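Local coordinates for Lin1889 protein (Listeria innocua Clip11262, PDB 3B57) that is of unknown function but binds a magnesium ion at an HD-domain metal site and may act as a metal-dependent phosphohydrolase, at residues E5-W13 / T75-I85; T50-S61 / K92-S101. One frame throughout, in Å; residues are numbered along the deposited sequence.

Contact 1: E5-W13 / T75-I85; sequences EIILSAKNW and TLINWMETKEI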
loop_
_atom_site.group_PDB
_atom_site.type_symbol
_atom_site.label_atom_id
_atom_site.label_comp_id
_atom_site.label_asym_id
_atom_site.label_seq_id
_atom_site.Cartn_x
_atom_site.Cartn_y
_atom_site.Cartn_z
ATOM N N GLU A 5 -19.697 8.727 30.326
ATOM C CA GLU A 5 -18.405 8.765 30.993
ATOM C C GLU A 5 -17.589 7.488 30.801
ATOM O O GLU A 5 -16.388 7.554 30.521
ATOM C CB GLU A 5 -18.596 9.044 32.484
ATOM C CG GLU A 5 -18.280 10.484 32.876
ATOM C CD GLU A 5 -16.908 10.938 32.369
ATOM O OE1 GLU A 5 -16.004 10.080 32.217
ATOM O OE2 GLU A 5 -16.734 12.156 32.138
ATOM N N ILE A 6 -18.248 6.339 30.961
ATOM C CA ILE A 6 -17.609 5.038 30.804
ATOM C C ILE A 6 -16.991 4.937 29.416
ATOM O O ILE A 6 -15.855 4.484 29.258
ATOM C CB ILE A 6 -18.625 3.886 30.976
ATOM C CG1 ILE A 6 -19.206 3.907 32.387
ATOM C CG2 ILE A 6 -17.951 2.539 30.715
ATOM C CD1 ILE A 6 -20.077 2.703 32.705
ATOM N N ILE A 7 -17.746 5.363 28.409
ATOM C CA ILE A 7 -17.257 5.326 27.039
ATOM C C ILE A 7 -15.994 6.163 26.925
ATOM O O ILE A 7 -15.006 5.736 26.327
ATOM C CB ILE A 7 -18.282 5.892 26.045
ATOM C CG1 ILE A 7 -19.524 5.005 26.004
ATOM C CG2 ILE A 7 -17.656 5.981 24.674
ATOM C CD1 ILE A 7 -19.257 3.599 25.536
ATOM N N LEU A 8 -16.033 7.352 27.510
ATOM C CA LEU A 8 -14.897 8.262 27.470
ATOM C C LEU A 8 -13.660 7.628 28.096
ATOM O O LEU A 8 -12.549 7.742 27.572
ATOM C CB LEU A 8 -15.228 9.544 28.225
ATOM C CG LEU A 8 -14.405 10.737 27.764
ATOM C CD1 LEU A 8 -15.083 11.326 26.529
ATOM C CD2 LEU A 8 -14.313 11.773 28.874
ATOM N N SER A 9 -13.871 6.971 29.232
ATOM C CA SER A 9 -12.808 6.304 29.968
ATOM C C SER A 9 -12.190 5.187 29.126
ATOM O O SER A 9 -10.971 5.104 28.973
ATOM C CB SER A 9 -13.384 5.741 31.270
ATOM O OG SER A 9 -12.427 4.966 31.977
ATOM N N ALA A 10 -13.049 4.330 28.584
ATOM C CA ALA A 10 -12.609 3.224 27.745
ATOM C C ALA A 10 -11.805 3.791 26.585
ATOM O O ALA A 10 -10.750 3.274 26.224
ATOM C CB ALA A 10 -13.814 2.456 27.222
ATOM N N LYS A 11 -12.314 4.869 26.009
ATOM C CA LYS A 11 -11.654 5.516 24.890
ATOM C C LYS A 11 -10.242 5.945 25.280
ATOM O O LYS A 11 -9.279 5.589 24.608
ATOM C CB LYS A 11 -12.487 6.717 24.444
ATOM C CG LYS A 11 -12.297 7.168 23.014
ATOM C CD LYS A 11 -13.480 8.042 22.622
ATOM C CE LYS A 11 -13.063 9.288 21.860
ATOM N NZ LYS A 11 -14.110 10.351 22.004
ATOM N N ASN A 12 -10.114 6.689 26.375
ATOM C CA ASN A 12 -8.801 7.158 26.824
ATOM C C ASN A 12 -7.859 6.038 27.256
ATOM O O ASN A 12 -6.641 6.177 27.160
ATOM C CB ASN A 12 -8.962 8.177 27.955
ATOM C CG ASN A 12 -9.324 9.561 27.438
ATOM O OD1 ASN A 12 -8.480 10.280 26.896
ATOM N ND2 ASN A 12 -10.589 9.932 27.584
ATOM N N TRP A 13 -8.429 4.933 27.724
ATOM C CA TRP A 13 -7.643 3.786 28.155
ATOM C C TRP A 13 -7.038 3.073 26.940
ATOM O O TRP A 13 -5.842 2.801 26.919
ATOM C CB TRP A 13 -8.525 2.837 28.982
ATOM C CG TRP A 13 -7.839 1.592 29.464
ATOM C CD1 TRP A 13 -6.527 1.461 29.782
ATOM C CD2 TRP A 13 -8.440 0.308 29.703
ATOM N NE1 TRP A 13 -6.263 0.177 30.200
ATOM C CE2 TRP A 13 -7.419 -0.551 30.162
ATOM C CE3 TRP A 13 -9.740 -0.196 29.574
ATOM C CZ2 TRP A 13 -7.654 -1.892 30.491
ATOM C CZ3 TRP A 13 -9.976 -1.531 29.903
ATOM C CH2 TRP A 13 -8.934 -2.362 30.356
ATOM N N THR A 75 -9.175 -9.036 32.268
ATOM C CA THR A 75 -8.834 -7.658 32.623
ATOM C C THR A 75 -9.970 -6.710 32.242
ATOM O O THR A 75 -10.327 -5.804 33.001
ATOM C CB THR A 75 -7.557 -7.209 31.911
ATOM O OG1 THR A 75 -6.470 -8.042 32.327
ATOM C CG2 THR A 75 -7.242 -5.759 32.240
ATOM N N LEU A 76 -10.527 -6.923 31.056
ATOM C CA LEU A 76 -11.633 -6.103 30.593
ATOM C C LEU A 76 -12.817 -6.279 31.542
ATOM O O LEU A 76 -13.371 -5.295 32.050
ATOM C CB LEU A 76 -12.050 -6.495 29.166
ATOM C CG LEU A 76 -11.144 -6.073 28.002
ATOM C CD1 LEU A 76 -11.687 -6.604 26.681
ATOM C CD2 LEU A 76 -11.049 -4.559 27.965
ATOM N N ILE A 77 -13.202 -7.529 31.792
ATOM C CA ILE A 77 -14.330 -7.775 32.682
ATOM C C ILE A 77 -14.139 -6.966 33.958
ATOM O O ILE A 77 -15.036 -6.241 34.395
ATOM C CB ILE A 77 -14.468 -9.262 33.037
ATOM C CG1 ILE A 77 -14.470 -10.091 31.757
ATOM C CG2 ILE A 77 -15.768 -9.480 33.796
ATOM C CD1 ILE A 77 -14.675 -11.570 31.958
ATOM N N ASN A 78 -12.952 -7.079 34.535
ATOM C CA ASN A 78 -12.625 -6.348 35.744
ATOM C C ASN A 78 -12.885 -4.862 35.573
ATOM O O ASN A 78 -13.664 -4.262 36.314
ATOM C CB ASN A 78 -11.163 -6.572 36.088
ATOM C CG ASN A 78 -10.998 -7.243 37.408
ATOM O OD1 ASN A 78 -10.985 -6.584 38.447
ATOM N ND2 ASN A 78 -10.909 -8.574 37.390
ATOM N N TRP A 79 -12.221 -4.276 34.586
ATOM C CA TRP A 79 -12.377 -2.861 34.313
ATOM C C TRP A 79 -13.868 -2.544 34.186
ATOM O O TRP A 79 -14.323 -1.491 34.626
ATOM C CB TRP A 79 -11.650 -2.493 33.015
ATOM C CG TRP A 79 -11.647 -1.026 32.721
ATOM C CD1 TRP A 79 -10.729 -0.111 33.133
ATOM C CD2 TRP A 79 -12.652 -0.294 32.008
ATOM N NE1 TRP A 79 -11.100 1.150 32.728
ATOM C CE2 TRP A 79 -12.279 1.063 32.036
ATOM C CE3 TRP A 79 -13.832 -0.659 31.352
ATOM C CZ2 TRP A 79 -13.053 2.066 31.430
ATOM C CZ3 TRP A 79 -14.599 0.335 30.752
ATOM C CH2 TRP A 79 -14.207 1.679 30.796
HETATM N N MSE A 80 -14.638 -3.460 33.607
HETATM C CA MSE A 80 -16.065 -3.212 33.432
HETATM C C MSE A 80 -16.922 -3.387 34.681
HETATM O O MSE A 80 -17.903 -2.658 34.879
HETATM C CB MSE A 80 -16.626 -4.082 32.315
HETATM C CG MSE A 80 -16.171 -3.672 30.940
HETATM SE SE MSE A 80 -17.185 -4.548 29.567
HETATM C CE MSE A 80 -16.125 -6.136 29.324
ATOM N N GLU A 81 -16.578 -4.366 35.512
ATOM C CA GLU A 81 -17.329 -4.578 36.739
ATOM C C GLU A 81 -17.048 -3.361 37.607
ATOM O O GLU A 81 -17.950 -2.817 38.238
ATOM C CB GLU A 81 -16.877 -5.862 37.434
ATOM C CG GLU A 81 -17.081 -7.104 36.591
ATOM C CD GLU A 81 -16.693 -8.378 37.319
ATOM O OE1 GLU A 81 -15.592 -8.404 37.918
ATOM O OE2 GLU A 81 -17.475 -9.362 37.289
ATOM N N THR A 82 -15.796 -2.915 37.601
ATOM C CA THR A 82 -15.406 -1.749 38.379
ATOM C C THR A 82 -16.212 -0.519 37.965
ATOM O O THR A 82 -16.372 0.419 38.743
ATOM C CB THR A 82 -13.915 -1.426 38.201
ATOM O OG1 THR A 82 -13.129 -2.558 38.595
ATOM C CG2 THR A 82 -13.531 -0.223 39.051
ATOM N N LYS A 83 -16.708 -0.513 36.736
ATOM C CA LYS A 83 -17.499 0.614 36.264
ATOM C C LYS A 83 -18.962 0.377 36.599
ATOM O O LYS A 83 -19.826 1.187 36.269
ATOM C CB LYS A 83 -17.324 0.798 34.757
ATOM C CG LYS A 83 -15.996 1.413 34.376
ATOM C CD LYS A 83 -15.880 2.817 34.944
ATOM C CE LYS A 83 -14.566 3.469 34.555
ATOM N NZ LYS A 83 -13.416 2.642 34.975
ATOM N N GLU A 84 -19.235 -0.747 37.252
ATOM C CA GLU A 84 -20.590 -1.077 37.654
ATOM C C GLU A 84 -21.496 -1.372 36.470
ATOM O O GLU A 84 -22.676 -1.026 36.486
ATOM C CB GLU A 84 -21.199 0.073 38.462
ATOM C CG GLU A 84 -20.502 0.400 39.770
ATOM C CD GLU A 84 -20.982 1.714 40.352
ATOM O OE1 GLU A 84 -22.203 1.833 40.602
ATOM O OE2 GLU A 84 -20.141 2.627 40.552
ATOM N N ILE A 85 -20.958 -1.991 35.431
ATOM C CA ILE A 85 -21.796 -2.326 34.292
ATOM C C ILE A 85 -22.450 -3.659 34.646
ATOM O O ILE A 85 -21.759 -4.623 34.948
ATOM C CB ILE A 85 -20.966 -2.505 33.004
ATOM C CG1 ILE A 85 -20.210 -1.216 32.676
ATOM C CG2 ILE A 85 -21.876 -2.875 31.857
ATOM C CD1 ILE A 85 -19.267 -1.342 31.494
#
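W13 and W79 form an offset stack between helices 5-13 and 75-82 of this all-helical, HD-family protein; the two helices run at 146°, nearer antiparallel than parallel. The six-membered ring of W13 lies over the five-membered ring of W79, centroids 4.1 Å apart and planes tilted by 20°. With CG anti to the backbone N (chi1 179° for W13), each indole reaches across the gap, and the two overlap from opposing helices. W79 is also a knob: its side chain enters the hole made by I6, S9, A10 and W13. W79 CH2 meets A10 CB at 3.7 Å and I6 CG2 at 3.8 Å, while the carbonyl O of I6 and CB of S9 lie at the ring edge, in its plane. Bends at chi2 and chi4 fold K83 back over the W79 face opposite W13, leaving NZ 3.3 Å above the ring plane, nearer its rim than its centre. At the W13 end, L76 CD2 comes obliquely to W13 CZ3, and T75 CG2 sits at the ring edge. No hydrogen bond joins the two segments. Beyond the Schellman turn at E84 the chain brings I85 back to the interface, where its CG1 meets I6 CD1 at 3.9 Å.

Contact 2: T50-S61 / K92-S101; sequences TIELAALFHDYS and KIIRIIQSVS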
loop_
_atom_site.group_PDB
_atom_site.type_symbol
_atom_site.label_atom_id
_atom_site.label_comp_id
_atom_site.label_asym_id
_atom_site.label_seq_id
_atom_site.Cartn_x
_atom_site.Cartn_y
_atom_site.Cartn_z
ATOM N N THR A 50 -23.547 -0.897 24.169
ATOM C CA THR A 50 -23.004 -2.229 24.118
ATOM C C THR A 50 -22.053 -2.370 22.913
ATOM O O THR A 50 -21.030 -3.062 22.991
ATOM C CB THR A 50 -24.169 -3.235 24.070
ATOM O OG1 THR A 50 -24.140 -4.029 25.259
ATOM C CG2 THR A 50 -24.100 -4.125 22.848
ATOM N N ILE A 51 -22.400 -1.678 21.823
ATOM C CA ILE A 51 -21.647 -1.658 20.559
ATOM C C ILE A 51 -20.371 -0.830 20.670
ATOM O O ILE A 51 -19.286 -1.287 20.320
ATOM C CB ILE A 51 -22.529 -1.049 19.417
ATOM C CG1 ILE A 51 -23.643 -2.042 19.040
ATOM C CG2 ILE A 51 -21.666 -0.651 18.210
ATOM C CD1 ILE A 51 -24.770 -1.442 18.215
ATOM N N GLU A 52 -20.521 0.393 21.158
ATOM C CA GLU A 52 -19.407 1.317 21.311
ATOM C C GLU A 52 -18.218 0.737 22.100
ATOM O O GLU A 52 -17.066 0.999 21.756
ATOM C CB GLU A 52 -19.916 2.593 21.977
ATOM C CG GLU A 52 -19.331 3.855 21.411
ATOM C CD GLU A 52 -20.339 4.981 21.413
ATOM O OE1 GLU A 52 -21.487 4.709 20.984
ATOM O OE2 GLU A 52 -19.993 6.125 21.819
ATOM N N LEU A 53 -18.489 -0.048 23.144
ATOM C CA LEU A 53 -17.406 -0.624 23.933
ATOM C C LEU A 53 -16.859 -1.867 23.277
ATOM O O LEU A 53 -15.646 -2.063 23.233
ATOM C CB LEU A 53 -17.857 -0.985 25.346
ATOM C CG LEU A 53 -18.131 0.150 26.328
ATOM C CD1 LEU A 53 -18.729 -0.418 27.601
ATOM C CD2 LEU A 53 -16.854 0.899 26.605
ATOM N N ALA A 54 -17.728 -2.727 22.772
ATOM C CA ALA A 54 -17.202 -3.917 22.138
ATOM C C ALA A 54 -16.277 -3.449 21.022
ATOM O O ALA A 54 -15.214 -4.024 20.819
ATOM C CB ALA A 54 -18.323 -4.772 21.586
ATOM N N ALA A 55 -16.663 -2.386 20.318
ATOM C CA ALA A 55 -15.842 -1.859 19.228
ATOM C C ALA A 55 -14.487 -1.369 19.718
ATOM O O ALA A 55 -13.467 -1.614 19.082
ATOM C CB ALA A 55 -16.559 -0.725 18.529
ATOM N N LEU A 56 -14.486 -0.658 20.839
ATOM C CA LEU A 56 -13.250 -0.144 21.390
ATOM C C LEU A 56 -12.351 -1.219 22.000
ATOM O O LEU A 56 -11.137 -1.035 22.052
ATOM C CB LEU A 56 -13.543 0.931 22.428
ATOM C CG LEU A 56 -14.051 2.251 21.864
ATOM C CD1 LEU A 56 -14.130 3.259 22.993
ATOM C CD2 LEU A 56 -13.110 2.770 20.787
ATOM N N PHE A 57 -12.931 -2.333 22.454
ATOM C CA PHE A 57 -12.136 -3.412 23.049
ATOM C C PHE A 57 -11.963 -4.605 22.115
ATOM O O PHE A 57 -11.295 -5.570 22.475
ATOM C CB PHE A 57 -12.766 -3.937 24.356
ATOM C CG PHE A 57 -12.909 -2.903 25.441
ATOM C CD1 PHE A 57 -12.024 -1.844 25.539
ATOM C CD2 PHE A 57 -13.940 -3.001 26.375
ATOM C CE1 PHE A 57 -12.166 -0.891 26.556
ATOM C CE2 PHE A 57 -14.089 -2.050 27.396
ATOM C CZ PHE A 57 -13.203 -0.994 27.484
ATOM N N HIS A 58 -12.551 -4.551 20.923
ATOM C CA HIS A 58 -12.466 -5.677 19.994
ATOM C C HIS A 58 -11.043 -6.094 19.682
ATOM O O HIS A 58 -10.800 -7.215 19.238
ATOM C CB HIS A 58 -13.199 -5.355 18.683
ATOM C CG HIS A 58 -12.386 -4.577 17.687
ATOM N ND1 HIS A 58 -11.957 -3.286 17.909
ATOM C CD2 HIS A 58 -11.959 -4.904 16.443
ATOM C CE1 HIS A 58 -11.303 -2.849 16.846
ATOM N NE2 HIS A 58 -11.290 -3.812 15.942
ATOM N N ASP A 59 -10.107 -5.192 19.938
ATOM C CA ASP A 59 -8.709 -5.450 19.639
ATOM C C ASP A 59 -7.821 -5.303 20.859
ATOM O O ASP A 59 -6.892 -4.499 20.865
ATOM C CB ASP A 59 -8.242 -4.479 18.558
ATOM C CG ASP A 59 -7.501 -5.168 17.445
ATOM O OD1 ASP A 59 -6.579 -5.961 17.757
ATOM O OD2 ASP A 59 -7.844 -4.905 16.266
ATOM N N TYR A 60 -8.099 -6.086 21.888
ATOM C CA TYR A 60 -7.316 -6.014 23.107
ATOM C C TYR A 60 -6.926 -7.423 23.503
ATOM O O TYR A 60 -5.942 -7.649 24.212
ATOM C CB TYR A 60 -8.151 -5.375 24.210
ATOM C CG TYR A 60 -7.419 -5.224 25.513
ATOM C CD1 TYR A 60 -6.587 -4.130 25.748
ATOM C CD2 TYR A 60 -7.531 -6.197 26.505
ATOM C CE1 TYR A 60 -5.884 -4.014 26.940
ATOM C CE2 TYR A 60 -6.834 -6.095 27.696
ATOM C CZ TYR A 60 -6.012 -5.005 27.909
ATOM O OH TYR A 60 -5.321 -4.921 29.089
ATOM N N SER A 61 -7.717 -8.372 23.019
ATOM C CA SER A 61 -7.500 -9.780 23.298
ATOM C C SER A 61 -6.352 -10.361 22.461
ATOM O O SER A 61 -6.563 -11.238 21.618
ATOM C CB SER A 61 -8.807 -10.542 23.049
ATOM O OG SER A 61 -9.879 -9.907 23.736
ATOM N N LYS A 92 -22.687 -9.619 27.064
ATOM C CA LYS A 92 -22.924 -9.279 25.662
ATOM C C LYS A 92 -21.679 -8.676 24.998
ATOM O O LYS A 92 -21.246 -9.129 23.929
ATOM C CB LYS A 92 -24.091 -8.293 25.536
ATOM C CG LYS A 92 -25.455 -8.867 25.874
ATOM C CD LYS A 92 -26.576 -7.988 25.303
ATOM C CE LYS A 92 -27.960 -8.578 25.574
ATOM N NZ LYS A 92 -28.274 -8.578 27.034
ATOM N N ILE A 93 -21.114 -7.655 25.636
ATOM C CA ILE A 93 -19.924 -6.988 25.124
ATOM C C ILE A 93 -18.825 -8.009 24.823
ATOM O O ILE A 93 -18.205 -7.973 23.758
ATOM C CB ILE A 93 -19.417 -5.919 26.130
ATOM C CG1 ILE A 93 -20.398 -4.749 26.161
ATOM C CG2 ILE A 93 -18.033 -5.422 25.740
ATOM C CD1 ILE A 93 -20.038 -3.677 27.147
ATOM N N ILE A 94 -18.589 -8.934 25.744
ATOM C CA ILE A 94 -17.566 -9.932 25.493
ATOM C C ILE A 94 -17.976 -10.881 24.370
ATOM O O ILE A 94 -17.165 -11.194 23.499
ATOM C CB ILE A 94 -17.218 -10.711 26.776
ATOM C CG1 ILE A 94 -16.293 -9.848 27.628
ATOM C CG2 ILE A 94 -16.549 -12.032 26.438
ATOM C CD1 ILE A 94 -15.673 -10.582 28.753
ATOM N N ARG A 95 -19.232 -11.328 24.383
ATOM C CA ARG A 95 -19.735 -12.225 23.340
ATOM C C ARG A 95 -19.504 -11.596 21.960
ATOM O O ARG A 95 -19.161 -12.292 21.002
ATOM C CB ARG A 95 -21.233 -12.494 23.545
ATOM C CG ARG A 95 -21.554 -13.483 24.679
ATOM C CD ARG A 95 -23.068 -13.592 24.956
ATOM N NE ARG A 95 -23.859 -13.740 23.732
ATOM C CZ ARG A 95 -23.738 -14.747 22.868
ATOM N NH1 ARG A 95 -22.854 -15.715 23.087
ATOM N NH2 ARG A 95 -24.494 -14.778 21.773
ATOM N N ILE A 96 -19.692 -10.277 21.877
ATOM C CA ILE A 96 -19.500 -9.534 20.635
ATOM C C ILE A 96 -18.044 -9.595 20.199
ATOM O O ILE A 96 -17.739 -9.966 19.064
ATOM C CB ILE A 96 -19.892 -8.054 20.804
ATOM C CG1 ILE A 96 -21.387 -7.950 21.090
ATOM C CG2 ILE A 96 -19.516 -7.262 19.552
ATOM C CD1 ILE A 96 -21.858 -6.546 21.391
ATOM N N ILE A 97 -17.146 -9.230 21.105
ATOM C CA ILE A 97 -15.730 -9.242 20.795
ATOM C C ILE A 97 -15.300 -10.591 20.225
ATOM O O ILE A 97 -14.414 -10.658 19.373
ATOM C CB ILE A 97 -14.901 -8.899 22.043
ATOM C CG1 ILE A 97 -15.261 -7.492 22.521
ATOM C CG2 ILE A 97 -13.427 -8.967 21.724
ATOM C CD1 ILE A 97 -14.449 -7.008 23.695
ATOM N N GLN A 98 -15.946 -11.663 20.673
ATOM C CA GLN A 98 -15.621 -13.005 20.194
ATOM C C GLN A 98 -16.051 -13.254 18.749
ATOM O O GLN A 98 -15.342 -13.915 17.994
ATOM C CB GLN A 98 -16.267 -14.048 21.099
ATOM C CG GLN A 98 -15.741 -14.020 22.515
ATOM C CD GLN A 98 -16.509 -14.949 23.435
ATOM O OE1 GLN A 98 -16.166 -15.099 24.610
ATOM N NE2 GLN A 98 -17.560 -15.576 22.908
ATOM N N SER A 99 -17.209 -12.729 18.365
ATOM C CA SER A 99 -17.700 -12.918 17.007
ATOM C C SER A 99 -16.950 -12.022 16.025
ATOM O O SER A 99 -17.111 -12.140 14.811
ATOM C CB SER A 99 -19.204 -12.628 16.945
ATOM O OG SER A 99 -19.507 -11.329 17.431
ATOM N N VAL A 100 -16.127 -11.127 16.555
ATOM C CA VAL A 100 -15.352 -10.219 15.722
ATOM C C VAL A 100 -13.999 -10.824 15.392
ATOM O O VAL A 100 -13.790 -11.343 14.297
ATOM C CB VAL A 100 -15.129 -8.886 16.441
ATOM C CG1 VAL A 100 -14.214 -7.998 15.616
ATOM C CG2 VAL A 100 -16.458 -8.215 16.689
ATOM N N SER A 101 -13.083 -10.746 16.352
ATOM C CA SER A 101 -11.743 -11.292 16.189
ATOM C C SER A 101 -11.724 -12.726 16.705
ATOM O O SER A 101 -12.484 -13.568 16.229
ATOM C CB SER A 101 -10.716 -10.441 16.955
ATOM O OG SER A 101 -11.040 -10.348 18.335
#
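The imidazole of H58 has V100 at its edge: V100 CG1 lies near the ring plane, 3.9 Å from H58 CD2, and the two side chains cross at about a right angle. Over the centre of one face sits CB of the next residue, D59, 3.8 Å above the plane. The F57 ring heads elsewhere, toward M14 and A10 of helix 3-15, so it is F57 CB that receives I97 CD1, at 3.6 Å.

Helices 50-57 and 92-100 cross at -49°, their axes 8.8 Å apart. The small CB of A54, set against I96 CG2, is consistent with this close approach. I93, I96 and I97 share one conformation, CG1 anti to the carbonyl carbon and CG2 anti to N, and spread their branches over T50, L53, A54, F57 and H58. I93 sends CD1 to L53 CD1 at 3.5 Å and CG1 alongside T50; I96 reaches T50 CG2 with CD1; I97 lays CG2 against CA of H58.

One hydrogen bond crosses the contact: S101 OG donates to H58 O at 3.3 Å, nearly along the C=O axis. H58 itself takes the crowded position between N and the carbonyl carbon (chi1 84°). H58 and D59 are the HD pair of the magnesium site, completed by H29 and D123. Apolar packing at CA and the ring edge, with one long hydrogen bond to the carbonyl, thus holds H58 from the 92-101 side, while its NE2 is left to the polar, metal-binding side, where it bonds weakly to D123.

In the fold
Contacts 1 and 2 interlock: their segments alternate along the chain, and their centres lie 13 Å apart. Helix 48-57 of contact 2 touches both helices of contact 1, with the F57 ring filling the junction; F57 CZ meets A10 CB at 3.5 Å and F57 CG meets L76 CD2 at 3.5 Å. L53 CD2 also touches A10 CB, while I77 CG1 packs on I94 CD1 between helices 71-82 and 87-100, which follow each other in sequence. Contact 2 supplies H58 and D59, two of the four metal ligands, and the side chain of H58 lies about 3 Å from the magnesium ion. Contact 1 is farther off, the side chain of L76 being about 8 Å from that of H58 and about 13 Å from the ion.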